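Local coordinates for uncharacterized protein (Streptomyces malaysiense, PDB 6ZYL) that catalyses beta-hydroxylation of thioholgamide as a non-heme monooxygenase, probably using iron and 2-oxoglutarate as related dioxygenases do, at residues 37-42 against 198-203; 76-81 against 284-289; 127-132 against 213-218; 135-140 against 240-245. One frame throughout, in Å; residues are numbered along the deposited sequence.

Interaction 1: 37-42 against 198-203; sequences FVFPVN and AAVDVL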
loop_
_atom_site.group_PDB
_atom_site.type_symbol
_atom_site.label_atom_id
_atom_site.label_comp_id
_atom_site.label_asym_id
_atom_site.label_seq_id
_atom_site.Cartn_x
_atom_site.Cartn_y
_atom_site.Cartn_z
ATOM N N PHE A 37 10.713 3.053 -8.918
ATOM C CA PHE A 37 10.668 3.062 -7.464
ATOM C C PHE A 37 11.673 4.098 -6.987
ATOM O O PHE A 37 12.491 4.600 -7.761
ATOM C CB PHE A 37 10.976 1.677 -6.879
ATOM C CG PHE A 37 12.327 1.138 -7.263
ATOM C CD1 PHE A 37 13.483 1.653 -6.700
ATOM C CD2 PHE A 37 12.438 0.111 -8.184
ATOM C CE1 PHE A 37 14.723 1.160 -7.052
ATOM C CE2 PHE A 37 13.678 -0.390 -8.538
ATOM C CZ PHE A 37 14.821 0.137 -7.971
ATOM N N VAL A 38 11.614 4.402 -5.696
ATOM C CA VAL A 38 12.582 5.298 -5.076
ATOM C C VAL A 38 12.585 5.006 -3.578
ATOM O O VAL A 38 11.532 5.014 -2.930
ATOM C CB VAL A 38 12.261 6.771 -5.400
ATOM C CG1 VAL A 38 11.033 7.251 -4.653
ATOM C CG2 VAL A 38 13.478 7.647 -5.111
ATOM N N PHE A 39 13.757 4.696 -3.027
ATOM C CA PHE A 39 13.883 4.353 -1.616
ATOM C C PHE A 39 15.353 4.429 -1.229
ATOM O O PHE A 39 16.232 4.291 -2.087
ATOM C CB PHE A 39 13.323 2.949 -1.325
ATOM C CG PHE A 39 14.209 1.825 -1.796
ATOM C CD1 PHE A 39 15.229 1.342 -0.991
ATOM C CD2 PHE A 39 14.014 1.247 -3.040
ATOM C CE1 PHE A 39 16.044 0.312 -1.421
ATOM C CE2 PHE A 39 14.826 0.215 -3.476
ATOM C CZ PHE A 39 15.840 -0.253 -2.663
ATOM N N PRO A 40 15.654 4.661 0.058
ATOM C CA PRO A 40 14.666 4.988 1.098
ATOM C C PRO A 40 14.241 6.450 1.005
ATOM O O PRO A 40 15.026 7.264 0.536
ATOM C CB PRO A 40 15.424 4.717 2.400
ATOM C CG PRO A 40 16.855 5.035 2.048
ATOM C CD PRO A 40 17.025 4.585 0.602
ATOM N N VAL A 41 13.014 6.779 1.401
ATOM C CA VAL A 41 12.642 8.161 1.678
ATOM C C VAL A 41 12.243 8.224 3.148
ATOM O O VAL A 41 11.564 7.326 3.660
ATOM C CB VAL A 41 11.501 8.680 0.771
ATOM C CG1 VAL A 41 11.757 8.303 -0.688
ATOM C CG2 VAL A 41 10.159 8.170 1.237
ATOM N N ASN A 42 12.705 9.261 3.839
ATOM C CA ASN A 42 12.467 9.356 5.270
ATOM C C ASN A 42 11.004 9.680 5.543
ATOM O O ASN A 42 10.378 10.464 4.825
ATOM C CB ASN A 42 13.383 10.410 5.888
ATOM C CG ASN A 42 14.823 9.937 5.990
ATOM O OD1 ASN A 42 15.096 8.734 6.013
ATOM N ND2 ASN A 42 15.753 10.880 6.052
ATOM N N ALA A 198 19.667 -8.924 -11.176
ATOM C CA ALA A 198 19.524 -7.476 -11.228
ATOM C C ALA A 198 18.448 -6.948 -10.287
ATOM O O ALA A 198 18.342 -5.729 -10.116
ATOM C CB ALA A 198 19.206 -7.032 -12.661
ATOM N N ALA A 199 17.653 -7.826 -9.679
ATOM C CA ALA A 199 16.620 -7.384 -8.753
ATOM C C ALA A 199 17.238 -6.614 -7.591
ATOM O O ALA A 199 18.401 -6.814 -7.231
ATOM C CB ALA A 199 15.829 -8.582 -8.230
ATOM N N VAL A 200 16.442 -5.727 -7.000
ATOM C CA VAL A 200 16.899 -4.832 -5.943
ATOM C C VAL A 200 16.120 -5.145 -4.674
ATOM O O VAL A 200 14.896 -4.969 -4.630
ATOM C CB VAL A 200 16.726 -3.355 -6.334
ATOM C CG1 VAL A 200 17.348 -2.448 -5.282
ATOM C CG2 VAL A 200 17.326 -3.089 -7.707
ATOM N N ASP A 201 16.832 -5.599 -3.643
ATOM C CA ASP A 201 16.226 -5.811 -2.336
ATOM C C ASP A 201 15.834 -4.473 -1.718
ATOM O O ASP A 201 16.633 -3.534 -1.692
ATOM C CB ASP A 201 17.203 -6.539 -1.412
ATOM C CG ASP A 201 17.119 -8.049 -1.533
ATOM O OD1 ASP A 201 16.145 -8.559 -2.121
ATOM O OD2 ASP A 201 18.033 -8.729 -1.022
ATOM N N VAL A 202 14.609 -4.388 -1.205
ATOM C CA VAL A 202 14.112 -3.163 -0.583
ATOM C C VAL A 202 14.497 -3.221 0.893
ATOM O O VAL A 202 13.788 -3.806 1.712
ATOM C CB VAL A 202 12.605 -2.998 -0.776
ATOM C CG1 VAL A 202 12.146 -1.657 -0.221
ATOM C CG2 VAL A 202 12.249 -3.122 -2.251
ATOM N N LEU A 203 15.624 -2.600 1.229
ATOM C CA LEU A 203 16.198 -2.654 2.567
ATOM C C LEU A 203 16.012 -1.303 3.241
ATOM O O LEU A 203 16.527 -0.287 2.761
ATOM C CB LEU A 203 17.677 -3.030 2.503
ATOM C CG LEU A 203 17.958 -4.316 1.723
ATOM C CD1 LEU A 203 19.452 -4.538 1.547
ATOM C CD2 LEU A 203 17.311 -5.511 2.416
#
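Phe39 lies with one ring face over Val202 and with its edge against Val200, and the tight part of the contact is this ring against the two valines and the carbonyl of Asp201. Val202 CG1 stands 4.3 Å from the centroid of the Phe39 ring and only 7° off its normal, a CH-pi contact over the middle of the face. Near the ring plane, Val200 CG1 comes within 3.7 Å of Phe39 CZ, while its other methyl, CG2, reaches Phe37 CZ at 4.1 Å. The closest approach is Phe39 CZ to Asp201 O, 3.5 Å. The beta-branched valine suits this place because its two methyls can serve two aromatic rings at once. Phe39 CG sits between its backbone N and carbonyl carbon (chi1 75°), which carries the ring across to the other segment. An alanine in place of Phe39 would probably leave Val202 CG1 and Val200 CG1 facing a gap. The packing thins toward the surface, where Phe39 CE1 approaches Leu203 N at 4.0 Å and the leucine itself is exposed. Strand 37-41, an outermost strand of the seven-stranded sheet, pairs with 209-212, whereas 200-201 pairs with 160-162 at the edge of the four-stranded sheet, and the contact joins the two sheets where Phe37 also stacks on Tyr162.

Interaction 2: 76-81 against 284-289; sequences FPKIHL and TRRQKR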
loop_
_atom_site.group_PDB
_atom_site.type_symbol
_atom_site.label_atom_id
_atom_site.label_comp_id
_atom_site.label_asym_id
_atom_site.label_seq_id
_atom_site.Cartn_x
_atom_site.Cartn_y
_atom_site.Cartn_z
ATOM N N PHE A 76 -6.752 -4.926 5.155
ATOM C CA PHE A 76 -7.027 -4.266 3.884
ATOM C C PHE A 76 -8.532 -4.039 3.761
ATOM O O PHE A 76 -9.304 -4.739 4.417
ATOM C CB PHE A 76 -6.542 -5.117 2.713
ATOM C CG PHE A 76 -7.444 -6.278 2.412
ATOM C CD1 PHE A 76 -7.350 -7.444 3.149
ATOM C CD2 PHE A 76 -8.397 -6.198 1.408
ATOM C CE1 PHE A 76 -8.178 -8.515 2.889
ATOM C CE2 PHE A 76 -9.232 -7.268 1.143
ATOM C CZ PHE A 76 -9.121 -8.429 1.885
ATOM N N PRO A 77 -9.001 -3.087 2.940
ATOM C CA PRO A 77 -8.223 -2.104 2.185
ATOM C C PRO A 77 -8.385 -0.682 2.701
ATOM O O PRO A 77 -7.982 0.266 2.018
ATOM C CB PRO A 77 -8.807 -2.229 0.777
ATOM C CG PRO A 77 -10.294 -2.526 1.044
ATOM C CD PRO A 77 -10.387 -3.172 2.439
ATOM N N LYS A 78 -8.972 -0.531 3.885
ATOM C CA LYS A 78 -9.326 0.786 4.405
ATOM C C LYS A 78 -8.996 0.892 5.892
ATOM O O LYS A 78 -9.787 1.388 6.695
ATOM C CB LYS A 78 -10.808 1.074 4.166
ATOM C CG LYS A 78 -11.256 0.969 2.719
ATOM C CD LYS A 78 -10.848 2.199 1.919
ATOM C CE LYS A 78 -11.290 2.080 0.467
ATOM N NZ LYS A 78 -11.158 3.366 -0.272
ATOM N N ILE A 79 -7.806 0.432 6.275
ATOM C CA ILE A 79 -7.412 0.504 7.679
ATOM C C ILE A 79 -7.483 1.944 8.173
ATOM O O ILE A 79 -7.926 2.213 9.296
ATOM C CB ILE A 79 -6.003 -0.082 7.877
ATOM C CG1 ILE A 79 -5.900 -1.481 7.271
ATOM C CG2 ILE A 79 -5.647 -0.126 9.361
ATOM C CD1 ILE A 79 -4.477 -2.023 7.222
ATOM N N HIS A 80 -7.063 2.891 7.333
ATOM C CA HIS A 80 -6.982 4.291 7.725
ATOM C C HIS A 80 -8.336 4.914 8.031
ATOM O O HIS A 80 -8.374 6.026 8.568
ATOM C CB HIS A 80 -6.295 5.092 6.616
ATOM C CG HIS A 80 -6.960 4.966 5.277
ATOM N ND1 HIS A 80 -6.939 3.800 4.542
ATOM C CD2 HIS A 80 -7.661 5.860 4.542
ATOM C CE1 HIS A 80 -7.600 3.980 3.414
ATOM N NE2 HIS A 80 -8.048 5.222 3.387
ATOM N N LEU A 81 -9.439 4.249 7.700
ATOM C CA LEU A 81 -10.757 4.797 7.985
ATOM C C LEU A 81 -11.266 4.430 9.376
ATOM O O LEU A 81 -12.246 5.034 9.831
ATOM C CB LEU A 81 -11.768 4.324 6.936
ATOM C CG LEU A 81 -11.529 4.760 5.488
ATOM C CD1 LEU A 81 -12.726 4.374 4.612
ATOM C CD2 LEU A 81 -11.257 6.251 5.378
ATOM N N THR A 284 -17.219 -2.423 1.346
ATOM C CA THR A 284 -18.186 -3.071 0.468
ATOM C C THR A 284 -18.068 -2.532 -0.953
ATOM O O THR A 284 -18.046 -3.295 -1.924
ATOM C CB THR A 284 -19.607 -2.862 0.999
ATOM O OG1 THR A 284 -19.746 -3.483 2.282
ATOM C CG2 THR A 284 -20.629 -3.451 0.035
ATOM N N ARG A 285 -17.989 -1.206 -1.085
ATOM C CA ARG A 285 -17.832 -0.584 -2.396
ATOM C C ARG A 285 -16.572 -1.082 -3.090
ATOM O O ARG A 285 -16.597 -1.434 -4.275
ATOM C CB ARG A 285 -17.799 0.934 -2.227
ATOM C CG ARG A 285 -17.598 1.740 -3.493
ATOM C CD ARG A 285 -17.534 3.238 -3.153
ATOM N NE ARG A 285 -18.750 3.686 -2.477
ATOM C CZ ARG A 285 -18.799 4.166 -1.238
ATOM N NH1 ARG A 285 -17.693 4.282 -0.514
ATOM N NH2 ARG A 285 -19.962 4.534 -0.721
ATOM N N ARG A 286 -15.455 -1.123 -2.362
ATOM C CA ARG A 286 -14.195 -1.518 -2.983
ATOM C C ARG A 286 -14.206 -2.988 -3.377
ATOM O O ARG A 286 -13.777 -3.342 -4.480
ATOM C CB ARG A 286 -13.030 -1.232 -2.035
ATOM C CG ARG A 286 -11.683 -1.719 -2.551
ATOM C CD ARG A 286 -11.322 -1.068 -3.882
ATOM N NE ARG A 286 -11.391 0.389 -3.808
ATOM C CZ ARG A 286 -10.488 1.152 -3.201
ATOM N NH1 ARG A 286 -9.433 0.598 -2.619
ATOM N NH2 ARG A 286 -10.638 2.471 -3.180
ATOM N N GLN A 287 -14.679 -3.863 -2.487
ATOM C CA GLN A 287 -14.655 -5.290 -2.790
ATOM C C GLN A 287 -15.579 -5.633 -3.950
ATOM O O GLN A 287 -15.303 -6.575 -4.700
ATOM C CB GLN A 287 -15.020 -6.094 -1.543
ATOM C CG GLN A 287 -13.993 -5.971 -0.416
ATOM C CD GLN A 287 -12.556 -6.161 -0.891
ATOM O OE1 GLN A 287 -11.762 -5.218 -0.903
ATOM N NE2 GLN A 287 -12.221 -7.379 -1.293
ATOM N N LYS A 288 -16.672 -4.885 -4.125
ATOM C CA LYS A 288 -17.469 -5.041 -5.336
ATOM C C LYS A 288 -16.621 -4.780 -6.572
ATOM O O LYS A 288 -16.685 -5.530 -7.553
ATOM C CB LYS A 288 -18.671 -4.098 -5.309
ATOM C CG LYS A 288 -19.837 -4.572 -4.457
ATOM C CD LYS A 288 -20.908 -3.490 -4.365
ATOM C CE LYS A 288 -22.095 -3.940 -3.531
ATOM N NZ LYS A 288 -23.048 -2.822 -3.274
ATOM N N ARG A 289 -15.811 -3.716 -6.537
ATOM C CA ARG A 289 -14.907 -3.421 -7.642
ATOM C C ARG A 289 -13.905 -4.552 -7.843
ATOM O O ARG A 289 -13.730 -5.053 -8.959
ATOM C CB ARG A 289 -14.170 -2.106 -7.378
ATOM C CG ARG A 289 -15.040 -0.859 -7.337
ATOM C CD ARG A 289 -14.264 0.361 -7.865
ATOM N NE ARG A 289 -13.820 0.129 -9.236
ATOM C CZ ARG A 289 -12.557 0.184 -9.643
ATOM N NH1 ARG A 289 -11.587 0.497 -8.794
ATOM N NH2 ARG A 289 -12.267 -0.069 -10.911
#
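Lys78 crosses Arg286 at about a right angle, its last methylene lying over the flat guanidinium. Lys78 CE is 3.5 Å above that plane, offset toward the rim, and Lys78 NZ ends 3.1 Å from Arg286 NH2. These two nitrogens are both donors and make no bond with each other. The torsions explain the meeting: Lys78 bends once, at chi2 (-78°), and then runs straight to its amine, whereas Arg286 leaves the helix with CG anti to the backbone N and then bends at both chi2 and chi3, folding the guanidinium toward the 76-81 loop. The compact ring of Pro77, which follows a cis peptide bond, fits beside the aliphatic part of this arginine, with Pro77 CG 3.9 Å from Arg286 CG as the two side chains slide past each other in opposite directions. Gln287 is also bent at chi2, and its amide meets the Phe76 ring at the edge, the two planes 70° apart. Its OE1 lies 3.8 Å from Phe76 CE2 and 3.6 Å from Pro77 CG, contacts with carbon alone. Both cationic ends are buried but provided for: Lys78 pairs with Glu264, Arg286 with Asp248, and both donate to Trp110 O, while the indole of Trp110 also makes a cation-pi contact with Arg286. A leucine in place of Arg286 would probably leave Asp248 without one of its charged mates and Trp110 O short of a donor. One shared acceptor, Trp110 O, holds the two basic ends close together, and the carboxylates of Glu264 and Asp248 probably offset their like charges.

Interaction 3: 127-132 against 213-218; sequences WHQDAV and HLAMAH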
loop_
_atom_site.group_PDB
_atom_site.type_symbol
_atom_site.label_atom_id
_atom_site.label_comp_id
_atom_site.label_asym_id
_atom_site.label_seq_id
_atom_site.Cartn_x
_atom_site.Cartn_y
_atom_site.Cartn_z
ATOM N N TRP A 127 6.947 -13.050 -8.910
ATOM C CA TRP A 127 6.998 -11.707 -9.468
ATOM C C TRP A 127 5.628 -11.314 -10.005
ATOM O O TRP A 127 4.964 -12.102 -10.684
ATOM C CB TRP A 127 8.048 -11.647 -10.573
ATOM C CG TRP A 127 9.447 -11.732 -10.050
ATOM C CD1 TRP A 127 10.188 -12.864 -9.867
ATOM C CD2 TRP A 127 10.274 -10.640 -9.633
ATOM N NE1 TRP A 127 11.427 -12.543 -9.365
ATOM C CE2 TRP A 127 11.504 -11.183 -9.213
ATOM C CE3 TRP A 127 10.093 -9.255 -9.575
ATOM C CZ2 TRP A 127 12.549 -10.390 -8.743
ATOM C CZ3 TRP A 127 11.131 -8.469 -9.107
ATOM C CH2 TRP A 127 12.343 -9.039 -8.699
ATOM N N HIS A 128 5.203 -10.094 -9.689
ATOM C CA HIS A 128 3.874 -9.625 -10.061
ATOM C C HIS A 128 3.807 -8.123 -9.839
ATOM O O HIS A 128 4.683 -7.527 -9.204
ATOM C CB HIS A 128 2.787 -10.341 -9.257
ATOM C CG HIS A 128 2.740 -9.932 -7.817
ATOM N ND1 HIS A 128 3.666 -10.363 -6.890
ATOM C CD2 HIS A 128 1.884 -9.126 -7.146
ATOM C CE1 HIS A 128 3.378 -9.845 -5.710
ATOM N NE2 HIS A 128 2.302 -9.089 -5.838
ATOM N N GLN A 129 2.750 -7.516 -10.374
ATOM C CA GLN A 129 2.513 -6.085 -10.271
ATOM C C GLN A 129 1.254 -5.828 -9.453
ATOM O O GLN A 129 0.280 -6.583 -9.540
ATOM C CB GLN A 129 2.362 -5.447 -11.656
ATOM C CG GLN A 129 3.544 -5.663 -12.587
ATOM C CD GLN A 129 3.200 -5.375 -14.040
ATOM O OE1 GLN A 129 2.258 -5.939 -14.591
ATOM N NE2 GLN A 129 3.964 -4.488 -14.665
ATOM N N ASP A 130 1.275 -4.749 -8.665
ATOM C CA ASP A 130 0.121 -4.425 -7.834
ATOM C C ASP A 130 -1.100 -4.060 -8.672
ATOM O O ASP A 130 -2.235 -4.286 -8.242
ATOM C CB ASP A 130 0.452 -3.262 -6.893
ATOM C CG ASP A 130 1.561 -3.590 -5.911
ATOM O OD1 ASP A 130 1.703 -4.773 -5.533
ATOM O OD2 ASP A 130 2.287 -2.656 -5.511
ATOM N N ALA A 131 -0.888 -3.498 -9.864
ATOM C CA ALA A 131 -1.980 -2.885 -10.611
ATOM C C ALA A 131 -2.980 -3.896 -11.155
ATOM O O ALA A 131 -4.083 -3.498 -11.541
ATOM C CB ALA A 131 -1.415 -2.060 -11.769
ATOM N N VAL A 132 -2.635 -5.186 -11.168
ATOM C CA VAL A 132 -3.377 -6.154 -11.979
ATOM C C VAL A 132 -4.866 -6.120 -11.652
ATOM O O VAL A 132 -5.715 -6.083 -12.551
ATOM C CB VAL A 132 -2.795 -7.567 -11.791
ATOM C CG1 VAL A 132 -3.630 -8.585 -12.557
ATOM C CG2 VAL A 132 -1.343 -7.606 -12.243
ATOM N N HIS A 213 6.010 2.313 -8.375
ATOM C CA HIS A 213 4.949 2.354 -9.369
ATOM C C HIS A 213 4.066 1.121 -9.239
ATOM O O HIS A 213 4.542 0.028 -8.926
ATOM C CB HIS A 213 5.589 2.422 -10.760
ATOM C CG HIS A 213 4.684 2.923 -11.840
ATOM N ND1 HIS A 213 3.839 2.093 -12.540
ATOM C CD2 HIS A 213 4.529 4.156 -12.377
ATOM C CE1 HIS A 213 3.178 2.796 -13.442
ATOM N NE2 HIS A 213 3.580 4.052 -13.364
ATOM N N LEU A 214 2.763 1.301 -9.469
ATOM C CA LEU A 214 1.846 0.173 -9.368
ATOM C C LEU A 214 2.080 -0.873 -10.452
ATOM O O LEU A 214 1.542 -1.981 -10.344
ATOM C CB LEU A 214 0.399 0.660 -9.422
ATOM C CG LEU A 214 -0.065 1.491 -8.222
ATOM C CD1 LEU A 214 -1.524 1.907 -8.394
ATOM C CD2 LEU A 214 0.121 0.737 -6.914
ATOM N N ALA A 215 2.858 -0.550 -11.485
ATOM C CA ALA A 215 3.272 -1.515 -12.495
ATOM C C ALA A 215 4.672 -2.059 -12.233
ATOM O O ALA A 215 5.210 -2.798 -13.064
ATOM C CB ALA A 215 3.208 -0.885 -13.888
ATOM N N MET A 216 5.279 -1.697 -11.104
ATOM C CA MET A 216 6.568 -2.257 -10.728
ATOM C C MET A 216 6.403 -3.740 -10.424
ATOM O O MET A 216 5.585 -4.121 -9.579
ATOM C CB MET A 216 7.134 -1.519 -9.515
ATOM C CG MET A 216 8.314 -2.209 -8.845
ATOM S SD MET A 216 9.709 -2.513 -9.946
ATOM C CE MET A 216 9.900 -0.904 -10.710
ATOM N N ALA A 217 7.164 -4.579 -11.121
ATOM C CA ALA A 217 7.201 -6.000 -10.813
ATOM C C ALA A 217 8.030 -6.212 -9.553
ATOM O O ALA A 217 9.137 -5.678 -9.434
ATOM C CB ALA A 217 7.789 -6.792 -11.979
ATOM N N HIS A 218 7.492 -6.980 -8.608
ATOM C CA HIS A 218 8.218 -7.256 -7.379
ATOM C C HIS A 218 7.853 -8.642 -6.870
ATOM O O HIS A 218 6.835 -9.223 -7.255
ATOM C CB HIS A 218 7.942 -6.196 -6.297
ATOM C CG HIS A 218 6.490 -5.997 -5.989
ATOM N ND1 HIS A 218 5.795 -6.815 -5.123
ATOM C CD2 HIS A 218 5.607 -5.063 -6.414
ATOM C CE1 HIS A 218 4.543 -6.401 -5.040
ATOM N NE2 HIS A 218 4.403 -5.340 -5.813
HETATM O O HOH W 1 3.562 -3.089 -8.121
#
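His218 NE2 donates to Asp130 OD1 over 2.8 Å, the acceptor lying in the imidazole plane while the histidine nitrogen stands above the carboxylate plane, 46° out of it. The two planes are 58° apart, and the other carboxylate oxygen, Asp130 OD2, is hydrogen-bonded to His212 NE2. His128, Asp130 and His218 match the HxD...H pattern of this family, so they probably form the iron-binding facial triad, here without metal. His128 and His218 are a hydrogen-bonded antiparallel pair, joined by His218 N to His128 O at 2.9 Å and His128 N to His218 O at 3.1 Å. Their rings meet obliquely on one face of the sheet, centroids 4.7 Å apart, and His128 ND1 is bonded to Ala126 O. Gln129, projecting from the other face, has its chain extended beyond CG (chi2 164°), which brings NE2 to Ala215 O at 2.6 Å. A water accepts from Asp130 N and donates to Met216 O, and Ala131 N is bonded to Leu214 O in the turn 213-216. Packing finishes the contact: Trp127 CE3 lies 4.1 Å from Ala217 CB, and Ala131 CB lies 4.0 Å from Leu214 CB, where small alanines let the backbones come close. Strand 128-129 is one of the two outermost strands of a four-stranded sheet; 217-220 lies between it and 160-162, and helix 139-142 covers Ala131 and Leu214 through Tyr139.

Interaction 4: 135-140 against 240-245; sequences GLDGYQ and RVSPTA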
loop_
_atom_site.group_PDB
_atom_site.type_symbol
_atom_site.label_atom_id
_atom_site.label_comp_id
_atom_site.label_asym_id
_atom_site.label_seq_id
_atom_site.Cartn_x
_atom_site.Cartn_y
_atom_site.Cartn_z
ATOM N N GLY A 135 -8.128 -2.285 -10.964
ATOM C CA GLY A 135 -9.111 -1.666 -11.831
ATOM C C GLY A 135 -8.984 -0.159 -11.900
ATOM O O GLY A 135 -9.977 0.565 -11.774
ATOM N N LEU A 136 -7.763 0.325 -12.099
ATOM C CA LEU A 136 -7.479 1.751 -12.152
ATOM C C LEU A 136 -6.960 2.121 -13.535
ATOM O O LEU A 136 -6.252 1.338 -14.175
ATOM C CB LEU A 136 -6.457 2.144 -11.082
ATOM C CG LEU A 136 -6.933 2.007 -9.633
ATOM C CD1 LEU A 136 -5.807 2.340 -8.664
ATOM C CD2 LEU A 136 -8.146 2.889 -9.372
ATOM N N ASP A 137 -7.327 3.317 -13.987
ATOM C CA ASP A 137 -6.906 3.862 -15.272
ATOM C C ASP A 137 -6.241 5.202 -15.001
ATOM O O ASP A 137 -6.893 6.132 -14.515
ATOM C CB ASP A 137 -8.103 4.017 -16.212
ATOM C CG ASP A 137 -7.719 4.568 -17.578
ATOM O OD1 ASP A 137 -6.512 4.632 -17.902
ATOM O OD2 ASP A 137 -8.643 4.931 -18.335
ATOM N N GLY A 138 -4.943 5.289 -15.282
ATOM C CA GLY A 138 -4.172 6.483 -15.002
ATOM C C GLY A 138 -3.125 6.323 -13.925
ATOM O O GLY A 138 -2.452 7.306 -13.591
ATOM N N TYR A 139 -2.972 5.127 -13.356
ATOM C CA TYR A 139 -1.867 4.870 -12.442
ATOM C C TYR A 139 -0.521 5.021 -13.135
ATOM O O TYR A 139 0.502 5.189 -12.461
ATOM C CB TYR A 139 -1.987 3.462 -11.863
ATOM C CG TYR A 139 -1.877 2.380 -12.917
ATOM C CD1 TYR A 139 -0.639 1.893 -13.316
ATOM C CD2 TYR A 139 -3.011 1.856 -13.523
ATOM C CE1 TYR A 139 -0.533 0.914 -14.285
ATOM C CE2 TYR A 139 -2.916 0.874 -14.491
ATOM C CZ TYR A 139 -1.674 0.408 -14.868
ATOM O OH TYR A 139 -1.570 -0.569 -15.830
ATOM N N GLN A 140 -0.501 4.946 -14.467
ATOM C CA GLN A 140 0.756 5.005 -15.201
ATOM C C GLN A 140 1.525 6.278 -14.875
ATOM O O GLN A 140 2.751 6.248 -14.719
ATOM C CB GLN A 140 0.476 4.901 -16.699
ATOM C CG GLN A 140 -0.091 3.548 -17.125
ATOM C CD GLN A 140 -1.605 3.455 -16.981
ATOM O OE1 GLN A 140 -2.227 4.242 -16.268
ATOM N NE2 GLN A 140 -2.201 2.480 -17.655
ATOM N N ARG A 240 -6.676 12.547 -11.469
ATOM C CA ARG A 240 -6.597 12.085 -12.848
ATOM C C ARG A 240 -6.671 10.569 -12.961
ATOM O O ARG A 240 -6.797 10.051 -14.076
ATOM C CB ARG A 240 -5.308 12.591 -13.502
ATOM C CG ARG A 240 -5.276 14.101 -13.707
ATOM C CD ARG A 240 -4.169 14.523 -14.671
ATOM N NE ARG A 240 -4.305 13.898 -15.985
ATOM C CZ ARG A 240 -4.772 14.511 -17.067
ATOM N NH1 ARG A 240 -5.150 15.782 -17.008
ATOM N NH2 ARG A 240 -4.857 13.853 -18.215
ATOM N N VAL A 241 -6.584 9.849 -11.846
ATOM C CA VAL A 241 -6.845 8.415 -11.839
ATOM C C VAL A 241 -8.350 8.202 -11.793
ATOM O O VAL A 241 -9.068 8.903 -11.071
ATOM C CB VAL A 241 -6.146 7.739 -10.647
ATOM C CG1 VAL A 241 -6.441 6.243 -10.639
ATOM C CG2 VAL A 241 -4.645 7.994 -10.692
ATOM N N SER A 242 -8.840 7.239 -12.566
ATOM C CA SER A 242 -10.259 6.936 -12.592
ATOM C C SER A 242 -10.473 5.428 -12.523
ATOM O O SER A 242 -9.666 4.660 -13.054
ATOM C CB SER A 242 -10.924 7.487 -13.862
ATOM O OG SER A 242 -10.484 6.792 -15.014
ATOM N N PRO A 243 -11.542 4.986 -11.863
ATOM C CA PRO A 243 -11.842 3.546 -11.858
ATOM C C PRO A 243 -12.251 3.065 -13.241
ATOM O O PRO A 243 -13.005 3.730 -13.957
ATOM C CB PRO A 243 -12.995 3.419 -10.853
ATOM C CG PRO A 243 -13.600 4.786 -10.767
ATOM C CD PRO A 243 -12.488 5.765 -11.043
ATOM N N THR A 244 -11.733 1.893 -13.618
ATOM C CA THR A 244 -12.099 1.305 -14.902
ATOM C C THR A 244 -13.602 1.073 -14.986
ATOM O O THR A 244 -14.207 1.229 -16.053
ATOM C CB THR A 244 -11.350 -0.011 -15.107
ATOM O OG1 THR A 244 -11.561 -0.858 -13.968
ATOM C CG2 THR A 244 -9.861 0.239 -15.282
ATOM N N ALA A 245 -14.219 0.698 -13.870
ATOM C CA ALA A 245 -15.653 0.465 -13.822
ATOM C C ALA A 245 -16.087 0.455 -12.365
ATOM O O ALA A 245 -15.328 0.052 -11.478
ATOM C CB ALA A 245 -16.036 -0.855 -14.501
#
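Leu136 and Val241 meet on one side of a short antiparallel pair, Leu136 CD2 touching Val241 CG1 at 4.0 Å with the branches inclined to each other. Val241 turns its second methyl to the backbone, CG2 lying 3.7 Å from Gly138 O, thus using both valine branches; both residues are buried, as suits their apolar character. Asp137 and Ser242 share the opposite face, near solvent, where polar residues are at home. Asp137 CB comes 3.8 Å from Ser242 OG, but the carboxylate points onward, its CG anti to the backbone N. Thr244 sets its branches about Gly135: with chi1 at 53°, OG1 reaches Gly135 O in a weak hydrogen bond, while CG2 lies 3.5 Å from Gly135 C. The same carbonyl oxygen accepts Thr244 N over 2.9 Å in a nearly straight bond (175°), although the donor stands well above the carbonyl plane. Glycine fits both bends of 135-140. Gly135 has a positive phi, and a side chain would run close to Thr244 OG1; at Gly138 it would press on Arg240 O and on the preceding carbonyl. Beyond this bend, Gln140 CD lies over the centre of the Tyr139 ring. Asp137 and Ser242 form the hydrogen-bonded pair, each N bonded to the other's O, and Leu136 and Pro243 the non-hydrogen-bonded one, where the proline's missing N-H costs no cross-strand bond. Together they make a separate two-stranded antiparallel sheet between residues remote in sequence, set beside the C-terminal helix, whose Arg289 also binds Gly135 O.

Overall arrangement
From the N terminus, strand 37-41 opens the loop that interaction 1 closes at 198-203. Before that closure the chain passes 76-81, 127-132 and 135-140, whose partners all come later, so interaction 1 crosses the other three. Interaction 3 closes next, at 213-218, then interaction 4, at 240-245; these two cross each other, and both nest inside the widest loop, closed by interaction 2 at helix 273-295. Interactions 1 and 3 touch through Ala199 on Trp127, near the four-stranded sheet. His213 to Gln140 O links interactions 3 and 4, and Arg289 ties interaction 4 to the C-terminal helix of interaction 2. The centres of interactions 1 and 2 lie about 27 Å apart, on opposite sides of the chain's centre.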